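Side-chain contacts in Roadblock/LAMTOR2 domain-containing protein (Streptomyces avermitilis, PDB 3LEQ), which is of unknown function but carries the Roadblock/LC7 fold and, as in relatives, probably acts as a small regulatory partner in a protein complex: residues Q7-L12 against D20-L25; Q71-I74 against G79-I82; T84-G89 against M111-I116. One frame throughout, in Å; residues are numbered along the deposited sequence.

Contact 1: Q7-L12 against D20-L25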
loop_
_atom_site.group_PDB
_atom_site.type_symbol
_atom_site.label_atom_id
_atom_site.label_comp_id
_atom_site.label_asym_id
_atom_site.label_seq_id
_atom_site.Cartn_x
_atom_site.Cartn_y
_atom_site.Cartn_z
ATOM N N GLN A 7 -12.315 -3.789 -1.192
ATOM C CA GLN A 7 -12.503 -5.014 -0.393
ATOM C C GLN A 7 -11.245 -5.878 -0.362
ATOM O O GLN A 7 -10.879 -6.407 0.693
ATOM C CB GLN A 7 -13.705 -5.817 -0.890
ATOM C CG GLN A 7 -15.036 -5.115 -0.643
ATOM C CD GLN A 7 -16.249 -5.978 -0.973
ATOM O OE1 GLN A 7 -16.132 -7.074 -1.535
ATOM N NE2 GLN A 7 -17.425 -5.483 -0.617
ATOM N N LEU A 8 -10.585 -6.007 -1.512
ATOM C CA LEU A 8 -9.274 -6.658 -1.579
ATOM C C LEU A 8 -8.228 -6.023 -0.656
ATOM O O LEU A 8 -7.515 -6.740 0.066
ATOM C CB LEU A 8 -8.746 -6.716 -3.020
ATOM C CG LEU A 8 -9.266 -7.838 -3.918
ATOM C CD1 LEU A 8 -8.590 -7.753 -5.268
ATOM C CD2 LEU A 8 -9.046 -9.234 -3.287
ATOM N N LEU A 9 -8.136 -4.685 -0.701
ATOM C CA LEU A 9 -7.200 -3.933 0.135
ATOM C C LEU A 9 -7.560 -4.069 1.608
ATOM O O LEU A 9 -6.685 -4.250 2.449
ATOM C CB LEU A 9 -7.181 -2.452 -0.260
ATOM C CG LEU A 9 -6.627 -2.079 -1.635
ATOM C CD1 LEU A 9 -6.770 -0.590 -1.855
ATOM C CD2 LEU A 9 -5.166 -2.482 -1.750
ATOM N N THR A 10 -8.856 -3.973 1.920
ATOM C CA THR A 10 -9.318 -4.107 3.308
ATOM C C THR A 10 -9.026 -5.533 3.793
ATOM O O THR A 10 -8.620 -5.742 4.937
ATOM C CB THR A 10 -10.816 -3.739 3.445
ATOM O OG1 THR A 10 -11.039 -2.476 2.818
ATOM C CG2 THR A 10 -11.260 -3.659 4.933
ATOM N N GLY A 11 -9.196 -6.493 2.887
ATOM C CA GLY A 11 -8.927 -7.908 3.146
ATOM C C GLY A 11 -7.467 -8.162 3.471
ATOM O O GLY A 11 -7.160 -8.876 4.426
ATOM N N LEU A 12 -6.566 -7.562 2.691
ATOM C CA LEU A 12 -5.130 -7.630 2.995
ATOM C C LEU A 12 -4.846 -7.121 4.416
ATOM O O LEU A 12 -4.147 -7.772 5.187
ATOM C CB LEU A 12 -4.323 -6.812 1.987
ATOM C CG LEU A 12 -2.828 -6.668 2.266
ATOM C CD1 LEU A 12 -2.110 -7.977 1.957
ATOM C CD2 LEU A 12 -2.222 -5.512 1.462
ATOM N N ASP A 20 -0.764 -2.541 8.299
ATOM C CA ASP A 20 -1.671 -1.608 8.960
ATOM C C ASP A 20 -2.648 -0.878 7.992
ATOM O O ASP A 20 -3.844 -0.734 8.296
ATOM C CB ASP A 20 -0.870 -0.602 9.779
ATOM C CG ASP A 20 -0.342 -1.182 11.098
ATOM O OD1 ASP A 20 -0.773 -2.282 11.540
ATOM O OD2 ASP A 20 0.513 -0.511 11.709
ATOM N N HIS A 21 -2.143 -0.413 6.848
ATOM C CA HIS A 21 -2.959 0.303 5.864
ATOM C C HIS A 21 -2.446 -0.007 4.473
ATOM O O HIS A 21 -1.282 -0.376 4.313
ATOM C CB HIS A 21 -2.918 1.834 6.065
ATOM C CG HIS A 21 -3.169 2.275 7.474
ATOM N ND1 HIS A 21 -4.395 2.142 8.089
ATOM C CD2 HIS A 21 -2.352 2.856 8.384
ATOM C CE1 HIS A 21 -4.317 2.599 9.328
ATOM N NE2 HIS A 21 -3.087 3.039 9.533
ATOM N N ALA A 22 -3.319 0.166 3.481
ATOM C CA ALA A 22 -2.982 -0.022 2.077
ATOM C C ALA A 22 -3.757 0.926 1.171
ATOM O O ALA A 22 -4.936 1.214 1.417
ATOM C CB ALA A 22 -3.236 -1.486 1.665
ATOM N N VAL A 23 -3.094 1.414 0.130
ATOM C CA VAL A 23 -3.754 2.212 -0.905
ATOM C C VAL A 23 -3.256 1.792 -2.273
ATOM O O VAL A 23 -2.159 1.216 -2.402
ATOM C CB VAL A 23 -3.480 3.745 -0.749
ATOM C CG1 VAL A 23 -4.016 4.266 0.559
ATOM C CG2 VAL A 23 -1.983 4.079 -0.858
ATOM N N VAL A 24 -4.052 2.100 -3.290
ATOM C CA VAL A 24 -3.597 2.002 -4.673
ATOM C C VAL A 24 -3.670 3.415 -5.292
ATOM O O VAL A 24 -4.706 4.086 -5.222
ATOM C CB VAL A 24 -4.424 1.009 -5.486
ATOM C CG1 VAL A 24 -4.034 1.084 -6.964
ATOM C CG2 VAL A 24 -4.242 -0.418 -4.940
ATOM N N LEU A 25 -2.548 3.867 -5.837
ATOM C CA LEU A 25 -2.437 5.213 -6.395
ATOM C C LEU A 25 -2.287 5.120 -7.907
ATOM O O LEU A 25 -1.593 4.237 -8.401
ATOM C CB LEU A 25 -1.219 5.929 -5.790
ATOM C CG LEU A 25 -1.090 5.886 -4.254
ATOM C CD1 LEU A 25 0.240 6.507 -3.828
ATOM C CD2 LEU A 25 -2.278 6.605 -3.554
#
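Helix segment 7-12 runs almost antiparallel to strand segment 20-25, their axes 7.9 Å apart at an angle of 155°, and the backbones come nearest at Leu9 and Ala22. This is the first helix of the Roadblock/LC7 alpha/beta fold lying against an inner strand of its antiparallel sheet. Leu9 carries the interface; it is modelled in two conformers, and the methyl contacts given here are those of one. Its CG is set anti to the carbonyl carbon (chi1 -67°) and the chain extends on from there, so that both methyls are delivered onto the strand. CD2 rests on two residues of the same sheet face, meeting Ala22 CB at 4.0 Å and Val24 CG2 at 3.9 Å. The Leu9 and Val24 side chains cross at about a right angle, and the CG2 branch of the valine makes the touch, being anti to the carbonyl carbon and beside the backbone N. Val23 alternates to the other face, where its side chain meets Ala43 and Leu46 of helix 40-55. The strand is therefore sandwiched between helices, and all five touching residues are buried. The small side chain of Ala22 is consistent with the close approach here, the CA atoms of Leu9 and Ala22 being 6.1 Å apart. Leu112 of helix 102-115, in the conformer described, also touches Leu9 and Leu12. Near the start of the strand, Asp20 and His21 both face Leu95 in a classic beta bulge. One helical turn beyond Leu9, Leu12 completes the patch: its CD2 lies 4.2 Å from the CB of Ala22.

Contact 2: Q71-I74 against G79-I82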
loop_
_atom_site.group_PDB
_atom_site.type_symbol
_atom_site.label_atom_id
_atom_site.label_comp_id
_atom_site.label_asym_id
_atom_site.label_seq_id
_atom_site.Cartn_x
_atom_site.Cartn_y
_atom_site.Cartn_z
ATOM N N GLN A 71 9.610 -0.253 -7.586
ATOM C CA GLN A 71 9.327 -0.642 -6.237
ATOM C C GLN A 71 10.101 0.295 -5.336
ATOM O O GLN A 71 11.102 0.895 -5.753
ATOM C CB GLN A 71 9.821 -2.073 -5.977
ATOM C CG GLN A 71 8.935 -3.190 -6.529
ATOM C CD GLN A 71 9.123 -4.504 -5.787
ATOM O OE1 GLN A 71 9.930 -4.601 -4.859
ATOM N NE2 GLN A 71 8.368 -5.518 -6.188
ATOM N N ALA A 72 9.660 0.380 -4.087
ATOM C CA ALA A 72 10.437 1.072 -3.068
ATOM C C ALA A 72 10.125 0.425 -1.737
ATOM O O ALA A 72 9.021 -0.038 -1.523
ATOM C CB ALA A 72 10.082 2.540 -3.025
ATOM N N LEU A 73 11.115 0.411 -0.855
ATOM C CA LEU A 73 10.964 -0.087 0.502
ATOM C C LEU A 73 11.731 0.896 1.377
ATOM O O LEU A 73 12.918 1.153 1.134
ATOM C CB LEU A 73 11.583 -1.479 0.610
ATOM C CG LEU A 73 11.633 -2.244 1.930
ATOM C CD1 LEU A 73 12.033 -3.662 1.613
ATOM C CD2 LEU A 73 12.638 -1.647 2.897
ATOM N N ILE A 74 11.053 1.464 2.369
ATOM C CA ILE A 74 11.688 2.405 3.286
ATOM C C ILE A 74 11.404 1.836 4.656
ATOM O O ILE A 74 10.237 1.661 5.004
ATOM C CB ILE A 74 11.046 3.809 3.229
ATOM C CG1 ILE A 74 10.818 4.293 1.783
ATOM C CG2 ILE A 74 11.845 4.795 4.063
ATOM C CD1 ILE A 74 12.049 4.407 0.932
ATOM N N GLY A 79 7.938 1.411 11.246
ATOM C CA GLY A 79 7.587 0.201 10.484
ATOM C C GLY A 79 8.148 0.440 9.083
ATOM O O GLY A 79 9.121 1.182 8.934
ATOM N N TYR A 80 7.552 -0.170 8.058
ATOM C CA TYR A 80 7.995 0.041 6.672
ATOM C C TYR A 80 6.928 0.703 5.818
ATOM O O TYR A 80 5.726 0.484 6.026
ATOM C CB TYR A 80 8.288 -1.294 5.963
ATOM C CG TYR A 80 9.425 -2.095 6.537
ATOM C CD1 TYR A 80 10.676 -2.103 5.920
ATOM C CD2 TYR A 80 9.249 -2.868 7.680
ATOM C CE1 TYR A 80 11.721 -2.845 6.442
ATOM C CE2 TYR A 80 10.293 -3.609 8.215
ATOM C CZ TYR A 80 11.524 -3.589 7.590
ATOM O OH TYR A 80 12.558 -4.328 8.108
ATOM N N LEU A 81 7.380 1.472 4.832
ATOM C CA LEU A 81 6.528 1.876 3.707
ATOM C C LEU A 81 7.001 1.074 2.513
ATOM O O LEU A 81 8.193 1.091 2.179
ATOM C CB LEU A 81 6.656 3.372 3.419
ATOM C CG LEU A 81 5.776 3.968 2.307
ATOM C CD1 LEU A 81 5.712 5.490 2.472
ATOM C CD2 LEU A 81 6.303 3.614 0.885
ATOM N N ILE A 82 6.092 0.347 1.877
ATOM C CA ILE A 82 6.484 -0.483 0.748
ATOM C C ILE A 82 5.585 -0.134 -0.422
ATOM O O ILE A 82 4.362 -0.047 -0.267
ATOM C CB ILE A 82 6.411 -2.026 1.053
ATOM C CG1 ILE A 82 7.101 -2.377 2.377
ATOM C CG2 ILE A 82 6.985 -2.870 -0.138
ATOM C CD1 ILE A 82 6.882 -3.797 2.883
#
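This is an antiparallel beta hairpin pairing at the margin of the sheet, joining strand 71-75, one of the two outermost in this chain, to its neighbour 80-85. The short segments run at 176° to each other with their axes 4.8 Å apart. Ile74 and Leu81 form the hydrogen-bonded pair: Ile74 N gives to Leu81 O at 2.9 Å with an N-H...O angle of 162°, and Leu81 N returns the bond to Ile74 O at the same length. Leu73 and Ile82 are the adjoining non-hydrogen-bonded pair, accompanied by CA-H...O contacts such as Ile82 CA to Ala72 O at 3.4 Å. Side chains divide between the faces. Ile74 and Leu81 turn to the one packed by helix 40-55, their CB atoms 4.4 Å apart, while Leu73 and Ile82 turn to the one bearing helix 102-115. On this second face Leu73 and Tyr80 lie side by side, pointing the same way. With CG anti to the backbone N (chi1 177°), Leu73 brings CD2 to the edge of the tyrosine ring, near its plane, 3.6 Å from Tyr80 CD1. Val102 touches both side chains. Cutting Tyr80 back to an alanine would probably leave the CD2 methyl of Leu73 without its aromatic neighbour and open a gap beside Val102. The chemistry thus implies two distinct kinds of cohesion: reciprocal backbone bonds fix the strand register, whereas apolar side chains fasten the hairpin to helices on its two faces.

Contact 3: T84-G89 against M111-I116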
loop_
_atom_site.group_PDB
_atom_site.type_symbol
_atom_site.label_atom_id
_atom_site.label_comp_id
_atom_site.label_asym_id
_atom_site.label_seq_id
_atom_site.Cartn_x
_atom_site.Cartn_y
_atom_site.Cartn_z
ATOM N N THR A 84 4.851 -1.045 -4.675
ATOM C CA THR A 84 5.101 -1.884 -5.841
ATOM C C THR A 84 4.145 -1.528 -6.978
ATOM O O THR A 84 3.071 -0.983 -6.750
ATOM C CB THR A 84 5.045 -3.425 -5.491
ATOM O OG1 THR A 84 5.484 -4.197 -6.623
ATOM C CG2 THR A 84 3.636 -3.868 -5.137
ATOM N N ALA A 85 4.527 -1.851 -8.204
ATOM C CA ALA A 85 3.657 -1.644 -9.354
ATOM C C ALA A 85 2.414 -2.535 -9.260
ATOM O O ALA A 85 2.513 -3.718 -8.877
ATOM C CB ALA A 85 4.419 -1.946 -10.656
ATOM N N ALA A 86 1.257 -1.963 -9.620
ATOM C CA ALA A 86 0.001 -2.714 -9.792
ATOM C C ALA A 86 -0.453 -2.473 -11.216
ATOM O O ALA A 86 -1.365 -1.664 -11.483
ATOM C CB ALA A 86 -1.056 -2.241 -8.797
ATOM N N GLY A 87 0.216 -3.151 -12.152
ATOM C CA GLY A 87 0.046 -2.839 -13.579
ATOM C C GLY A 87 0.736 -1.533 -13.937
ATOM O O GLY A 87 1.266 -0.860 -13.053
ATOM N N PRO A 88 0.716 -1.155 -15.232
ATOM C CA PRO A 88 1.385 0.048 -15.761
ATOM C C PRO A 88 0.848 1.409 -15.283
ATOM O O PRO A 88 1.557 2.406 -15.408
ATOM C CB PRO A 88 1.181 -0.065 -17.271
ATOM C CG PRO A 88 0.769 -1.428 -17.525
ATOM C CD PRO A 88 0.096 -1.938 -16.316
ATOM N N GLY A 89 -0.370 1.465 -14.741
ATOM C CA GLY A 89 -0.985 2.761 -14.408
ATOM C C GLY A 89 -1.171 3.053 -12.926
ATOM O O GLY A 89 -1.807 4.048 -12.575
HETATM N N MSE A 111 0.876 -11.403 -4.068
HETATM C CA MSE A 111 -0.341 -12.217 -4.256
HETATM C C MSE A 111 -1.553 -11.331 -4.514
HETATM O O MSE A 111 -2.401 -11.667 -5.333
HETATM C CB MSE A 111 -0.595 -13.131 -3.051
HETATM C CG MSE A 111 0.474 -14.222 -2.833
HETATM SE SE MSE A 111 0.780 -15.367 -4.426
HETATM C CE MSE A 111 2.462 -14.556 -5.054
ATOM N N LEU A 112 -1.630 -10.195 -3.826
ATOM C CA LEU A 112 -2.722 -9.234 -4.031
ATOM C C LEU A 112 -2.718 -8.680 -5.467
ATOM O O LEU A 112 -3.756 -8.619 -6.120
ATOM C CB LEU A 112 -2.633 -8.090 -3.012
ATOM C CG LEU A 112 -3.703 -6.993 -3.109
ATOM C CD1 LEU A 112 -5.098 -7.583 -3.020
ATOM C CD2 LEU A 112 -3.500 -5.897 -2.071
ATOM N N VAL A 113 -1.540 -8.256 -5.944
ATOM C CA VAL A 113 -1.402 -7.701 -7.299
ATOM C C VAL A 113 -1.815 -8.745 -8.349
ATOM O O VAL A 113 -2.399 -8.421 -9.371
ATOM C CB VAL A 113 0.044 -7.163 -7.557
ATOM C CG1 VAL A 113 0.289 -6.842 -9.048
ATOM C CG2 VAL A 113 0.317 -5.921 -6.681
ATOM N N LYS A 114 -1.525 -10.007 -8.055
ATOM C CA LYS A 114 -1.881 -11.113 -8.922
ATOM C C LYS A 114 -3.395 -11.217 -8.975
ATOM O O LYS A 114 -3.964 -11.450 -10.037
ATOM C CB LYS A 114 -1.315 -12.410 -8.334
ATOM C CG LYS A 114 -0.560 -13.263 -9.303
ATOM C CD LYS A 114 0.911 -12.880 -9.352
ATOM C CE LYS A 114 1.589 -13.574 -10.531
ATOM N NZ LYS A 114 3.070 -13.616 -10.383
ATOM N N LYS A 115 -4.045 -11.041 -7.819
ATOM C CA LYS A 115 -5.497 -11.233 -7.725
ATOM C C LYS A 115 -6.265 -10.152 -8.470
ATOM O O LYS A 115 -7.353 -10.407 -8.966
ATOM C CB LYS A 115 -5.971 -11.317 -6.268
ATOM N N ILE A 116 -5.693 -8.951 -8.533
ATOM C CA ILE A 116 -6.288 -7.844 -9.264
ATOM C C ILE A 116 -6.206 -8.142 -10.752
ATOM O O ILE A 116 -7.209 -8.065 -11.463
ATOM C CB ILE A 116 -5.573 -6.490 -8.981
ATOM C CG1 ILE A 116 -5.686 -6.099 -7.510
ATOM C CG2 ILE A 116 -6.159 -5.410 -9.854
ATOM C CD1 ILE A 116 -4.814 -4.899 -7.124
#
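Val113 points from helix 102-115 toward the end of strand 80-85, and both its methyls face the backbone where the strand gives way to a turn. This is the C-terminal helix of the Roadblock/LC7 fold, lying on the sheet beside the N-terminal helix, and the helix and the strand end are nearest at Ala86 and Val113, with CA atoms 5.7 Å apart. The two valine branches share Ala85 O but differ in their other neighbours. CG1 is anti to the backbone N (chi1 168°) and reaches Ala86, approaching its CA at 4.2 Å. CG2 faces Thr84, and the two side chains cross obliquely with CG2 of Thr84 and CG2 of Val113 4.2 Å apart. The threonine thus offers its methyl to the helix, while its hydroxyl, anti to the backbone N (chi1 -172°), is directed to another partner, a weak hydrogen bond from Gln71 NE2. The Thr84-Val113 meeting is therefore methyl against methyl. Ala86 adds a looser touch, its CB 4.5 Å from Val113 CG2. The joint is modest, burying 139 Å² over both sides, and is partly buried. Leu92 on the neighbouring strand 90-96 touches both Thr84 and Val113, so the valine also reaches the next strand. Both methyls of Val113 also pack against the carbonyl oxygen of the last strand residue: Ala85 O lies 3.8 Å from CG2 and equally far from CG1.

How the contacts relate
The three contacts follow one another along the chain, each closing before the next opens, and all reach the same five-stranded antiparallel sheet. Contact 1 and contact 2 have centres about 15 Å apart, on opposite sides of the chain's centre, and do not touch. Contact 3 links to both. Its Leu112, in the conformer described, packs on Leu8, Leu9 and Leu12 of contact 1, with centres about 12 Å apart, so the first and last helices meet on one sheet face. It also shares strand 80-85 with contact 2, about 16 Å away between centres. The C-terminal helix thus bridges the N-terminal helix and the hairpin, making one compact domain from both chain ends.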